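Local coordinates for protein putative transcriptional regulator (Streptomyces coelicolor A3, PDB 2RA5) that probably acts as a GntR-family transcription factor that binds DNA and, through a UTRA domain, probably senses a small effector molecule, at residues P105-T113 and D160-A168. Residues are numbered along the deposited sequence; the frame is centred on the assembly and turned at random. Where two conformers were deposited one is given.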
loop_
_atom_site.group_PDB
_atom_site.type_symbol
_atom_site.label_atom_id
_atom_site.label_comp_id
_atom_site.label_asym_id
_atom_site.label_seq_id
_atom_site.Cartn_x
_atom_site.Cartn_y
_atom_site.Cartn_z
ATOM N N PRO A 105 -18.875 1.940 -0.316
ATOM C CA PRO A 105 -19.191 2.928 0.693
ATOM C C PRO A 105 -20.153 4.003 0.140
ATOM O O PRO A 105 -20.621 3.900 -0.991
ATOM C CB PRO A 105 -17.838 3.624 0.799
ATOM C CG PRO A 105 -17.228 3.429 -0.742
ATOM C CD PRO A 105 -18.313 2.631 -1.467
ATOM N N ALA A 106 -20.399 5.063 0.910
ATOM C CA ALA A 106 -21.167 6.206 0.406
ATOM C C ALA A 106 -20.275 7.413 0.133
ATOM O O ALA A 106 -19.344 7.717 0.891
ATOM C CB ALA A 106 -22.277 6.587 1.367
ATOM N N THR A 107 -20.568 8.117 -0.948
ATOM C CA THR A 107 -19.706 9.220 -1.360
ATOM C C THR A 107 -20.405 10.581 -1.298
ATOM O O THR A 107 -21.541 10.728 -1.759
ATOM C CB THR A 107 -19.135 8.965 -2.778
ATOM O OG1 THR A 107 -18.596 10.180 -3.321
ATOM C CG2 THR A 107 -20.223 8.447 -3.699
ATOM N N LYS A 108 -19.729 11.567 -0.712
ATOM C CA LYS A 108 -20.227 12.945 -0.701
ATOM C C LYS A 108 -19.234 13.959 -1.286
ATOM O O LYS A 108 -18.131 14.140 -0.769
ATOM C CB LYS A 108 -20.617 13.357 0.717
ATOM C CG LYS A 108 -21.861 12.645 1.215
ATOM C CD LYS A 108 -22.402 13.279 2.481
ATOM C CE LYS A 108 -23.638 12.542 2.977
ATOM N NZ LYS A 108 -24.118 13.090 4.281
ATOM N N VAL A 109 -19.632 14.632 -2.359
ATOM C CA VAL A 109 -18.763 15.623 -2.983
ATOM C C VAL A 109 -18.606 16.910 -2.165
ATOM O O VAL A 109 -19.585 17.574 -1.854
ATOM C CB VAL A 109 -19.276 16.019 -4.361
ATOM C CG1 VAL A 109 -18.303 16.994 -4.989
ATOM C CG2 VAL A 109 -19.461 14.794 -5.233
ATOM N N LEU A 110 -17.368 17.266 -1.840
ATOM C CA LEU A 110 -17.083 18.490 -1.089
ATOM C C LEU A 110 -16.547 19.637 -1.952
ATOM O O LEU A 110 -16.655 20.795 -1.577
ATOM C CB LEU A 110 -16.081 18.214 0.030
ATOM C CG LEU A 110 -16.454 17.121 1.033
ATOM C CD1 LEU A 110 -15.688 17.328 2.327
ATOM C CD2 LEU A 110 -17.943 17.137 1.305
ATOM N N VAL A 111 -15.941 19.315 -3.088
ATOM C CA VAL A 111 -15.423 20.333 -3.983
ATOM C C VAL A 111 -15.522 19.884 -5.430
ATOM O O VAL A 111 -15.092 18.795 -5.798
ATOM C CB VAL A 111 -13.961 20.698 -3.678
ATOM C CG1 VAL A 111 -13.391 21.524 -4.820
ATOM C CG2 VAL A 111 -13.856 21.444 -2.350
ATOM N N ASN A 112 -16.111 20.736 -6.248
ATOM C CA ASN A 112 -16.095 20.539 -7.692
ATOM C C ASN A 112 -15.728 21.864 -8.417
ATOM O O ASN A 112 -16.563 22.714 -8.697
ATOM C CB ASN A 112 -17.441 19.974 -8.128
ATOM C CG ASN A 112 -17.442 19.492 -9.547
ATOM O OD1 ASN A 112 -16.515 19.748 -10.317
ATOM N ND2 ASN A 112 -18.499 18.795 -9.914
ATOM N N THR A 113 -14.452 22.046 -8.699
ATOM C CA THR A 113 -14.001 23.324 -9.197
ATOM C C THR A 113 -12.941 23.264 -10.332
ATOM O O THR A 113 -12.496 22.203 -10.782
ATOM C CB THR A 113 -13.532 24.211 -7.999
ATOM O OG1 THR A 113 -13.290 25.560 -8.428
ATOM C CG2 THR A 113 -12.300 23.630 -7.309
ATOM N N ASP A 160 -17.783 15.295 -18.185
ATOM C CA ASP A 160 -18.701 16.194 -17.502
ATOM C C ASP A 160 -18.732 15.749 -16.051
ATOM O O ASP A 160 -19.110 14.616 -15.740
ATOM C CB ASP A 160 -20.102 16.113 -18.109
ATOM C CG ASP A 160 -20.090 16.216 -19.626
ATOM O OD1 ASP A 160 -19.678 15.239 -20.291
ATOM O OD2 ASP A 160 -20.505 17.273 -20.152
ATOM N N LEU A 161 -18.327 16.641 -15.161
ATOM C CA LEU A 161 -18.017 16.239 -13.798
ATOM C C LEU A 161 -19.149 16.510 -12.813
ATOM O O LEU A 161 -18.928 16.523 -11.605
ATOM C CB LEU A 161 -16.718 16.918 -13.334
ATOM C CG LEU A 161 -15.478 16.687 -14.217
ATOM C CD1 LEU A 161 -15.422 17.645 -15.405
ATOM C CD2 LEU A 161 -14.204 16.803 -13.403
ATOM N N ASP A 162 -20.363 16.686 -13.334
ATOM C CA ASP A 162 -21.544 16.971 -12.513
ATOM C C ASP A 162 -21.476 16.384 -11.105
ATOM O O ASP A 162 -21.399 15.163 -10.932
ATOM C CB ASP A 162 -22.815 16.480 -13.219
ATOM C CG ASP A 162 -24.033 16.459 -12.303
ATOM O OD1 ASP A 162 -24.694 15.403 -12.229
ATOM O OD2 ASP A 162 -24.333 17.490 -11.660
ATOM N N THR A 163 -21.491 17.256 -10.097
ATOM C CA THR A 163 -21.644 16.790 -8.731
ATOM C C THR A 163 -22.985 16.087 -8.722
ATOM O O THR A 163 -23.932 16.548 -9.360
ATOM C CB THR A 163 -21.668 17.971 -7.717
ATOM O OG1 THR A 163 -22.280 19.117 -8.323
ATOM C CG2 THR A 163 -20.271 18.352 -7.286
ATOM N N GLY A 164 -23.079 14.966 -8.025
ATOM C CA GLY A 164 -24.313 14.206 -8.043
ATOM C C GLY A 164 -24.089 12.881 -8.736
ATOM O O GLY A 164 -24.248 11.830 -8.120
ATOM N N GLN A 165 -23.714 12.928 -10.012
ATOM C CA GLN A 165 -23.258 11.725 -10.689
ATOM C C GLN A 165 -22.178 11.081 -9.843
ATOM O O GLN A 165 -22.078 9.860 -9.756
ATOM C CB GLN A 165 -22.693 12.063 -12.052
ATOM C CG GLN A 165 -23.693 12.692 -12.961
ATOM C CD GLN A 165 -23.886 11.873 -14.201
ATOM O OE1 GLN A 165 -23.449 12.259 -15.282
ATOM N NE2 GLN A 165 -24.521 10.713 -14.050
ATOM N N LEU A 166 -21.388 11.933 -9.202
ATOM C CA LEU A 166 -20.249 11.516 -8.404
ATOM C C LEU A 166 -20.645 10.871 -7.081
ATOM O O LEU A 166 -19.861 10.144 -6.475
ATOM C CB LEU A 166 -19.346 12.722 -8.159
ATOM C CG LEU A 166 -18.341 12.935 -9.292
ATOM C CD1 LEU A 166 -17.868 14.382 -9.347
ATOM C CD2 LEU A 166 -17.168 11.969 -9.167
ATOM N N GLU A 167 -21.853 11.160 -6.623
ATOM C CA GLU A 167 -22.334 10.559 -5.391
ATOM C C GLU A 167 -22.975 9.208 -5.696
ATOM O O GLU A 167 -23.129 8.364 -4.813
ATOM C CB GLU A 167 -23.290 11.509 -4.664
ATOM C CG GLU A 167 -22.595 12.773 -4.142
ATOM C CD GLU A 167 -23.562 13.784 -3.549
ATOM O OE1 GLU A 167 -23.274 14.344 -2.463
ATOM O OE2 GLU A 167 -24.613 14.023 -4.180
ATOM N N ALA A 168 -23.310 9.008 -6.968
ATOM C CA ALA A 168 -23.880 7.752 -7.447
ATOM C C ALA A 168 -22.814 6.697 -7.737
ATOM O O ALA A 168 -22.852 5.608 -7.173
ATOM C CB ALA A 168 -24.735 7.992 -8.687
HETATM O O HOH W 1 -23.062 7.449 -2.364
#
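Val109 packs against Thr163 and Leu166. Its CG1, anti to the backbone N (chi1 -177°), meets the methyl CG2 of Thr163 at 3.3 Å, while CG2 lies 3.6 Å from Leu166 CB; Val109 crosses both side chains at about a right angle. Thr107 is as closely fitted: its CG2 sits against two carbonyl oxygens, 3.1 Å from Glu167 O and also touching Leu166 O, to which OG1 adds a weak hydrogen bond. Three residues on from Val109, past the bulge, Asn112 lays its CB and amide against the same Thr163 methyl and donates from ND2 to Leu161 O at 2.9 Å. That bond is bent, with an N-H...O angle of 131°, and the amide nitrogen sits above the carbonyl plane. With the amide gone, as in an alanine here, Leu161 O is likely to lose this donor and the Thr163 methyl part of its cover. In the UTRA fold, 106-116 is an outermost strand of the antiparallel sheet within the chain, paired with 132-142 and kinked by a classic beta bulge where Leu110 and Val111 both face Glu137. The buried Leu166 also packs on Leu174 of helix 171-177, its side chain about 6 Å from the bound meso-tartaric acid. The solvent side is looser: a water bridges Thr107 N to Glu167 O, and Glu167 drapes its extended chain past Thr107 O, while OE1 stays 6.9 Å from Lys108 NZ, the opposite charges not in contact.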